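Local coordinates for Nitrate/nitrite binding protein NrtA (PDB 2G29) that binds nitrate as the solute-binding component of an ABC transporter that takes up nitrate and probably also nitrite, at residues L42-P47 with G91-T96; W170-L175 with I343-L348. One frame throughout, in Å; residues are numbered along the deposited sequence.

Contact 1: L42-P47 with G91-T96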
ATOM      1  N   LEU A  42      -8.121  -5.869  -0.863  1.00  9.80           N
ATOM      2  CA  LEU A  42      -7.717  -4.735  -1.689  1.00  9.87           C
ATOM      3  C   LEU A  42      -7.162  -5.255  -3.007  1.00  9.84           C
ATOM      4  O   LEU A  42      -6.458  -6.268  -3.013  1.00 11.94           O
ATOM      5  CB  LEU A  42      -6.603  -3.965  -0.979  1.00 10.43           C
ATOM      6  CG  LEU A  42      -7.046  -3.357   0.345  1.00 10.43           C
ATOM      7  CD1 LEU A  42      -5.827  -3.108   1.217  1.00 11.34           C
ATOM      8  CD2 LEU A  42      -7.827  -2.087   0.100  1.00  9.86           C
ATOM      9  N   THR A  43      -7.416  -4.534  -4.097  1.00 10.36           N
ATOM     10  CA  THR A  43      -6.939  -4.963  -5.401  1.00 11.33           C
ATOM     11  C   THR A  43      -5.436  -5.178  -5.422  1.00 11.79           C
ATOM     12  O   THR A  43      -4.960  -6.080  -6.124  1.00 12.41           O
ATOM     13  CB  THR A  43      -7.334  -3.962  -6.462  1.00 11.65           C
ATOM     14  OG1 THR A  43      -8.723  -3.680  -6.305  1.00 12.98           O
ATOM     15  CG2 THR A  43      -7.119  -4.567  -7.869  1.00 10.49           C
ATOM     16  N   ASP A  44      -4.669  -4.398  -4.658  1.00 11.07           N
ATOM     17  CA  ASP A  44      -3.226  -4.587  -4.677  1.00 10.66           C
ATOM     18  C   ASP A  44      -2.715  -5.846  -3.950  1.00 10.58           C
ATOM     19  O   ASP A  44      -1.507  -6.095  -3.893  1.00 11.27           O
ATOM     20  CB  ASP A  44      -2.470  -3.323  -4.230  1.00 10.31           C
ATOM     21  CG  ASP A  44      -2.989  -2.727  -2.940  1.00 11.64           C
ATOM     22  OD1 ASP A  44      -3.411  -3.457  -2.045  1.00 10.49           O
ATOM     23  OD2 ASP A  44      -2.897  -1.488  -2.839  1.00 11.49           O
ATOM     24  N   ALA A  45      -3.632  -6.668  -3.451  1.00 10.42           N
ATOM     25  CA  ALA A  45      -3.287  -7.979  -2.901  1.00 10.77           C
ATOM     26  C   ALA A  45      -3.353  -9.000  -4.047  1.00 11.23           C
ATOM     27  O   ALA A  45      -2.997 -10.151  -3.861  1.00 12.72           O
ATOM     28  CB  ALA A  45      -4.293  -8.381  -1.824  1.00 12.41           C
ATOM     29  N   ALA A  46      -3.815  -8.554  -5.226  1.00 11.91           N
ATOM     30  CA  ALA A  46      -3.982  -9.488  -6.357  1.00 12.55           C
ATOM     31  C   ALA A  46      -2.825 -10.438  -6.627  1.00 13.29           C
ATOM     32  O   ALA A  46      -3.045 -11.616  -6.828  1.00 14.44           O
ATOM     33  CB  ALA A  46      -4.329  -8.744  -7.649  1.00 13.66           C
ATOM     34  N   PRO A  47      -1.590  -9.949  -6.629  1.00 12.45           N
ATOM     35  CA  PRO A  47      -0.478 -10.874  -6.898  1.00 14.15           C
ATOM     36  C   PRO A  47      -0.436 -12.069  -5.947  1.00 13.66           C
ATOM     37  O   PRO A  47      -0.135 -13.188  -6.370  1.00 15.00           O
ATOM     38  CB  PRO A  47       0.761  -9.979  -6.783  1.00 13.61           C
ATOM     39  CG  PRO A  47       0.313  -8.793  -6.015  1.00 20.53           C
ATOM     40  CD  PRO A  47      -1.126  -8.566  -6.434  1.00 14.96           C
ATOM     41  N   GLY A  91       3.957 -14.059   6.719  1.00 10.35           N
ATOM     42  CA  GLY A  91       4.204 -12.879   5.921  1.00 11.00           C
ATOM     43  C   GLY A  91       2.877 -12.313   5.470  1.00  9.56           C
ATOM     44  O   GLY A  91       1.812 -12.861   5.780  1.00 11.06           O
ATOM     45  N   ALA A  92       2.924 -11.234   4.699  1.00 11.27           N
ATOM     46  CA  ALA A  92       1.683 -10.586   4.284  1.00 10.56           C
ATOM     47  C   ALA A  92       1.853  -9.579   3.174  1.00 10.98           C
ATOM     48  O   ALA A  92       2.950  -9.067   2.955  1.00 11.66           O
ATOM     49  CB  ALA A  92       1.110  -9.806   5.490  1.00 11.22           C
ATOM     50  N   HIS A  93       0.724  -9.317   2.504  1.00 11.13           N
ATOM     51  CA  HIS A  93       0.560  -8.200   1.577  1.00 10.91           C
ATOM     52  C   HIS A  93       0.420  -7.144   2.698  1.00 11.17           C
ATOM     53  O   HIS A  93      -0.421  -7.265   3.576  1.00 11.98           O
ATOM     54  CB  HIS A  93      -0.709  -8.453   0.732  1.00 10.68           C
ATOM     55  CG  HIS A  93      -1.637  -7.276   0.566  1.00  9.41           C
ATOM     56  ND1 HIS A  93      -1.507  -6.316  -0.417  1.00 12.88           N
ATOM     57  CD2 HIS A  93      -2.809  -7.020   1.196  1.00  7.85           C
ATOM     58  CE1 HIS A  93      -2.578  -5.522  -0.397  1.00  6.89           C
ATOM     59  NE2 HIS A  93      -3.377  -5.936   0.562  1.00 11.94           N
ATOM     60  N   ILE A  94       1.249  -6.103   2.661  1.00  9.80           N
ATOM     61  CA  ILE A  94       1.301  -5.160   3.769  1.00 10.45           C
ATOM     62  C   ILE A  94       1.685  -3.737   3.384  1.00 10.16           C
ATOM     63  O   ILE A  94       2.355  -3.503   2.390  1.00 10.62           O
ATOM     64  CB  ILE A  94       2.300  -5.738   4.822  1.00 11.70           C
ATOM     65  CG1 ILE A  94       2.162  -5.005   6.159  1.00 10.39           C
ATOM     66  CG2 ILE A  94       3.727  -5.678   4.286  1.00 11.73           C
ATOM     67  CD1 ILE A  94       2.691  -5.879   7.365  1.00 14.02           C
ATOM     68  N   LEU A  95       1.238  -2.770   4.176  1.00  9.22           N
ATOM     69  CA  LEU A  95       1.616  -1.375   3.908  1.00 10.25           C
ATOM     70  C   LEU A  95       3.153  -1.302   4.068  1.00  9.67           C
ATOM     71  O   LEU A  95       3.709  -1.831   5.049  1.00  9.97           O
ATOM     72  CB  LEU A  95       0.954  -0.467   4.949  1.00  9.84           C
ATOM     73  CG  LEU A  95      -0.569  -0.591   5.073  1.00  9.25           C
ATOM     74  CD1 LEU A  95      -1.117   0.433   6.083  1.00 10.42           C
ATOM     75  CD2 LEU A  95      -1.236  -0.339   3.721  1.00  9.83           C
ATOM     76  N   THR A  96       3.855  -0.622   3.164  1.00  9.53           N
ATOM     77  CA  THR A  96       5.323  -0.566   3.256  1.00  9.62           C
ATOM     78  C   THR A  96       5.910  -0.141   4.628  1.00  9.60           C
ATOM     79  O   THR A  96       6.876  -0.729   5.068  1.00 10.15           O
ATOM     80  CB  THR A  96       5.940   0.309   2.107  1.00 10.22           C
ATOM     81  OG1 THR A  96       5.798  -0.408   0.880  1.00 11.42           O
ATOM     82  CG2 THR A  96       7.421   0.625   2.336  1.00 11.15           C
TER
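A45 seats its methyl group over the imidazole of H93: CB stands 3.5 Å from the ring centroid and 6° off the ring normal, a CH-pi contact over the middle of the face. Van der Waals contact continues round the rim, where L42 brings in its CD1 branch, the two side chains crossing at about a right angle. Both residues belong to the turn that leads from strand 36-39 into helix 46-53, wound by the bonds A45 N to L42 O (2.9 Å) and A46 N to T43 O (2.9 Å). H93 sits at the corner of strand 91-95, beside strand 36-39 in the sheet of one lobe of the C-clamp, and pairs its backbone with G38. With an alanine here, the A45 methyl would probably lose the flat surface it rests on, and a gap would open beside L42. The polar element is D44, whose carboxylate comes up at the ring edge with the two planes 51° apart, though the closest approach there is doubtful in the model. Its OD2 makes a salt bridge to K240, a nitrate-binding residue; L42 itself is about 3 Å from a bound nitrate at their nearest atoms.

Contact 2: W170-L175 with I343-L348; sequences WIRYWL and IRWGYL
W345 and Y347 flank G346, whose positive phi closes helix 332-344 in a Schellman motif, and both side chains reach R172 on helix 166-177; R344, in the last turn, meets Y173 next along that helix. The indole of W345 is sandwiched, with CD and the guanidinium of R344 on one face, toward its rim, and R172 on the other. R172 keeps CG anti to its carbonyl carbon (chi1 -73°) and runs extended to NE, which lays CD over the five-membered ring, 3.5 Å from its centroid. Further out, CZ stands 4.7 Å from the same centroid, a cation-pi contact. The guanidinium is tilted, 64° from the indole plane, so NH1 is directed down at the face, 3.5 Å from W345 CD2. Y347 OH covers one face of this guanidinium, 3.4 Å from R172 NH2, at an angle too poor for a hydrogen bond. At the other end R344 NH1 approaches Y173 CD1 at 3.5 Å, the ring and guanidinium planes 84° apart. A water over the centre of the Y173 ring donates to Y173 O (3.0 Å) and accepts from R344 NH2 (2.9 Å). Salt bridges join D168 to R172 NE and E341 to R344 NH1, and D168 makes a weak hydrogen bond with Y347 OH. The arginines have carboxylate partners and lend their flat or aliphatic surfaces to the aromatics, and R172 probably polarises the indole.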
ATOM      1  N   TRP A 170      -0.450   9.552   2.993  1.00  9.74           N
ATOM      2  CA  TRP A 170      -1.033  10.236   1.826  1.00 10.51           C
ATOM      3  C   TRP A 170      -2.054  11.291   2.230  1.00 11.15           C
ATOM      4  O   TRP A 170      -2.008  12.427   1.747  1.00 10.72           O
ATOM      5  CB  TRP A 170      -1.746   9.284   0.877  1.00 10.29           C
ATOM      6  CG  TRP A 170      -0.986   8.084   0.424  1.00  8.20           C
ATOM      7  CD1 TRP A 170      -1.516   6.839   0.248  1.00  9.19           C
ATOM      8  CD2 TRP A 170       0.419   7.971   0.162  1.00  9.64           C
ATOM      9  NE1 TRP A 170      -0.522   5.948  -0.098  1.00  9.61           N
ATOM     10  CE2 TRP A 170       0.675   6.618  -0.146  1.00  9.20           C
ATOM     11  CE3 TRP A 170       1.501   8.879   0.168  1.00  9.54           C
ATOM     12  CZ2 TRP A 170       1.956   6.136  -0.449  1.00 10.65           C
ATOM     13  CZ3 TRP A 170       2.771   8.416  -0.128  1.00 10.90           C
ATOM     14  CH2 TRP A 170       2.997   7.047  -0.434  1.00 12.00           C
ATOM     15  N   ILE A 171      -2.980  10.935   3.109  1.00  9.99           N
ATOM     16  CA  ILE A 171      -3.982  11.919   3.490  1.00  9.12           C
ATOM     17  C   ILE A 171      -3.393  13.087   4.290  1.00 10.17           C
ATOM     18  O   ILE A 171      -3.815  14.219   4.096  1.00 11.29           O
ATOM     19  CB  ILE A 171      -5.213  11.217   4.181  1.00 10.15           C
ATOM     20  CG1 ILE A 171      -6.457  12.080   3.975  1.00 10.81           C
ATOM     21  CG2 ILE A 171      -4.960  10.956   5.654  1.00 11.95           C
ATOM     22  CD1 ILE A 171      -7.749  11.351   4.329  1.00 12.38           C
ATOM     23  N   ARG A 172      -2.420  12.823   5.156  1.00  9.88           N
ATOM     24  CA  ARG A 172      -1.765  13.905   5.896  1.00 10.45           C
ATOM     25  C   ARG A 172      -0.985  14.793   4.932  1.00 11.55           C
ATOM     26  O   ARG A 172      -0.942  16.017   5.108  1.00 11.73           O
ATOM     27  CB  ARG A 172      -0.792  13.363   6.929  1.00 11.00           C
ATOM     28  CG  ARG A 172      -1.466  12.746   8.132  1.00 12.52           C
ATOM     29  CD  ARG A 172      -0.446  12.135   9.069  1.00 10.95           C
ATOM     30  NE  ARG A 172      -1.125  11.662  10.280  1.00 11.71           N
ATOM     31  CZ  ARG A 172      -0.928  12.166  11.503  1.00 12.50           C
ATOM     32  NH1 ARG A 172      -0.047  13.153  11.710  1.00 16.14           N
ATOM     33  NH2 ARG A 172      -1.688  11.735  12.505  1.00 13.54           N
ATOM     34  N   TYR A 173      -0.353  14.215   3.911  1.00  9.89           N
ATOM     35  CA  TYR A 173       0.418  15.028   2.961  1.00 10.37           C
ATOM     36  C   TYR A 173      -0.501  15.979   2.193  1.00 10.87           C
ATOM     37  O   TYR A 173      -0.200  17.169   2.010  1.00 11.22           O
ATOM     38  CB  TYR A 173       1.181  14.096   1.983  1.00 11.11           C
ATOM     39  CG  TYR A 173       2.198  14.798   1.134  1.00 10.99           C
ATOM     40  CD1 TYR A 173       3.545  14.802   1.498  1.00 10.62           C
ATOM     41  CD2 TYR A 173       1.804  15.572   0.024  1.00 12.19           C
ATOM     42  CE1 TYR A 173       4.483  15.558   0.788  1.00 10.01           C
ATOM     43  CE2 TYR A 173       2.739  16.358  -0.663  1.00 10.95           C
ATOM     44  CZ  TYR A 173       4.064  16.347  -0.285  1.00  9.42           C
ATOM     45  OH  TYR A 173       5.039  17.154  -0.880  1.00 11.55           O
ATOM     46  N   TRP A 174      -1.632  15.443   1.749  1.00 11.28           N
ATOM     47  CA  TRP A 174      -2.607  16.209   0.978  1.00 11.94           C
ATOM     48  C   TRP A 174      -3.196  17.332   1.826  1.00 12.05           C
ATOM     49  O   TRP A 174      -3.284  18.492   1.370  1.00 11.33           O
ATOM     50  CB  TRP A 174      -3.683  15.232   0.479  1.00 11.53           C
ATOM     51  CG  TRP A 174      -4.957  15.817  -0.139  1.00 12.06           C
ATOM     52  CD1 TRP A 174      -5.089  16.455  -1.341  1.00 13.07           C
ATOM     53  CD2 TRP A 174      -6.260  15.678   0.391  1.00 11.23           C
ATOM     54  NE1 TRP A 174      -6.409  16.711  -1.593  1.00 13.15           N
ATOM     55  CE2 TRP A 174      -7.157  16.256  -0.541  1.00 12.96           C
ATOM     56  CE3 TRP A 174      -6.776  15.134   1.569  1.00 12.78           C
ATOM     57  CZ2 TRP A 174      -8.544  16.288  -0.322  1.00 13.49           C
ATOM     58  CZ3 TRP A 174      -8.134  15.163   1.786  1.00 13.61           C
ATOM     59  CH2 TRP A 174      -9.011  15.745   0.843  1.00 13.07           C
ATOM     60  N   LEU A 175      -3.573  17.022   3.069  1.00 10.68           N
ATOM     61  CA  LEU A 175      -4.187  18.035   3.932  1.00 12.03           C
ATOM     62  C   LEU A 175      -3.163  19.077   4.325  1.00 12.97           C
ATOM     63  O   LEU A 175      -3.469  20.271   4.340  1.00 13.24           O
ATOM     64  CB  LEU A 175      -4.839  17.406   5.178  1.00 12.50           C
ATOM     65  CG  LEU A 175      -6.129  16.635   4.843  1.00 12.05           C
ATOM     66  CD1 LEU A 175      -6.540  15.709   5.985  1.00 12.59           C
ATOM     67  CD2 LEU A 175      -7.265  17.631   4.547  1.00 13.69           C
ATOM     68  N   ILE A 343       8.960  10.245  10.469  1.00 11.59           N
ATOM     69  CA  ILE A 343       9.649  11.205  11.333  1.00 11.03           C
ATOM     70  C   ILE A 343       8.911  12.554  11.254  1.00 12.06           C
ATOM     71  O   ILE A 343       8.708  13.206  12.263  1.00 13.07           O
ATOM     72  CB  ILE A 343      11.126  11.347  10.924  1.00 11.26           C
ATOM     73  CG1 ILE A 343      11.908  10.080  11.297  1.00 12.49           C
ATOM     74  CG2 ILE A 343      11.718  12.612  11.570  1.00 11.87           C
ATOM     75  CD1 ILE A 343      13.310  10.011  10.700  1.00 13.87           C
ATOM     76  N   ARG A 344       8.465  12.940  10.060  1.00 12.11           N
ATOM     77  CA  ARG A 344       7.732  14.202   9.903  1.00 11.70           C
ATOM     78  C   ARG A 344       6.603  14.355  10.910  1.00 12.93           C
ATOM     79  O   ARG A 344       6.384  15.436  11.457  1.00 12.32           O
ATOM     80  CB  ARG A 344       7.122  14.320   8.487  1.00 11.41           C
ATOM     81  CG  ARG A 344       6.371  15.619   8.253  1.00 11.26           C
ATOM     82  CD  ARG A 344       5.586  15.573   6.957  1.00 11.36           C
ATOM     83  NE  ARG A 344       4.940  16.857   6.718  1.00 11.22           N
ATOM     84  CZ  ARG A 344       4.295  17.152   5.594  1.00 12.02           C
ATOM     85  NH1 ARG A 344       4.200  16.265   4.595  1.00 11.46           N
ATOM     86  NH2 ARG A 344       3.725  18.358   5.471  1.00 13.82           N
ATOM     87  N   TRP A 345       5.872  13.270  11.143  1.00 12.34           N
ATOM     88  CA  TRP A 345       4.722  13.296  12.041  1.00 12.03           C
ATOM     89  C   TRP A 345       4.991  12.808  13.450  1.00 12.75           C
ATOM     90  O   TRP A 345       4.072  12.747  14.235  1.00 14.44           O
ATOM     91  CB  TRP A 345       3.564  12.512  11.406  1.00 11.68           C
ATOM     92  CG  TRP A 345       3.122  13.103  10.087  1.00 10.57           C
ATOM     93  CD1 TRP A 345       3.084  12.474   8.855  1.00 10.76           C
ATOM     94  CD2 TRP A 345       2.685  14.454   9.859  1.00 12.77           C
ATOM     95  NE1 TRP A 345       2.660  13.354   7.902  1.00 11.60           N
ATOM     96  CE2 TRP A 345       2.411  14.575   8.481  1.00 11.92           C
ATOM     97  CE3 TRP A 345       2.518  15.579  10.694  1.00 11.31           C
ATOM     98  CZ2 TRP A 345       1.952  15.784   7.897  1.00 12.56           C
ATOM     99  CZ3 TRP A 345       2.070  16.781  10.121  1.00 11.60           C
ATOM    100  CH2 TRP A 345       1.795  16.865   8.734  1.00 11.60           C
ATOM    101  N   GLY A 346       6.238  12.464  13.756  1.00 13.00           N
ATOM    102  CA  GLY A 346       6.552  12.035  15.114  1.00 13.03           C
ATOM    103  C   GLY A 346       6.314  10.579  15.444  1.00 13.83           C
ATOM    104  O   GLY A 346       6.329  10.204  16.623  1.00 14.46           O
ATOM    105  N   TYR A 347       6.062   9.749  14.436  1.00 13.31           N
ATOM    106  CA  TYR A 347       5.870   8.321  14.683  1.00 12.94           C
ATOM    107  C   TYR A 347       7.191   7.631  14.983  1.00 13.68           C
ATOM    108  O   TYR A 347       7.204   6.600  15.652  1.00 15.86           O
ATOM    109  CB  TYR A 347       5.222   7.642  13.468  1.00 12.70           C
ATOM    110  CG  TYR A 347       3.761   7.953  13.283  1.00 10.40           C
ATOM    111  CD1 TYR A 347       3.322   8.649  12.167  1.00 11.23           C
ATOM    112  CD2 TYR A 347       2.813   7.510  14.211  1.00 12.50           C
ATOM    113  CE1 TYR A 347       1.941   8.904  11.972  1.00 11.55           C
ATOM    114  CE2 TYR A 347       1.438   7.747  14.016  1.00 11.82           C
ATOM    115  CZ  TYR A 347       1.022   8.440  12.899  1.00 11.83           C
ATOM    116  OH  TYR A 347      -0.338   8.623  12.708  1.00 12.80           O
ATOM    117  N   LEU A 348       8.293   8.178  14.482  1.00 12.11           N
ATOM    118  CA  LEU A 348       9.622   7.621  14.724  1.00 12.81           C
ATOM    119  C   LEU A 348      10.517   8.744  15.256  1.00 13.30           C
ATOM    120  O   LEU A 348      10.342   9.908  14.910  1.00 12.97           O
ATOM    121  CB  LEU A 348      10.254   7.051  13.447  1.00 14.92           C
ATOM    122  CG  LEU A 348       9.636   5.758  12.882  1.00 14.42           C
ATOM    123  CD1 LEU A 348      10.406   5.398  11.625  1.00 16.82           C
ATOM    124  CD2 LEU A 348       9.718   4.609  13.910  1.00 18.00           C
TER
HETATM  125  O   HOH W   1       2.510  18.055   2.827  1.00 11.75           O

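Contact 1 closes before contact 2 opens along the chain; their centres are 22 Å apart and their nearest atoms about 7 Å. Contact 1 belongs to the sheet holding strands 36-39, 91-95 and 240-245, whereas in contact 2 helix 166-177 packs against the other sheet, through side chains reaching strand 207-211, and takes the late helix 332-344 on its outer side. The two sheets mark the two lobes of the C-clamp. E239 connects the contacts, its backbone O hydrogen-bonded to T96 and its carboxylate to W170. Nitrate-binding K240 adjoins D44 in contact 1, while contact 2 is farther off, its R172 about 9 Å from H167 between side chains, consistent with a site assembled between the lobes.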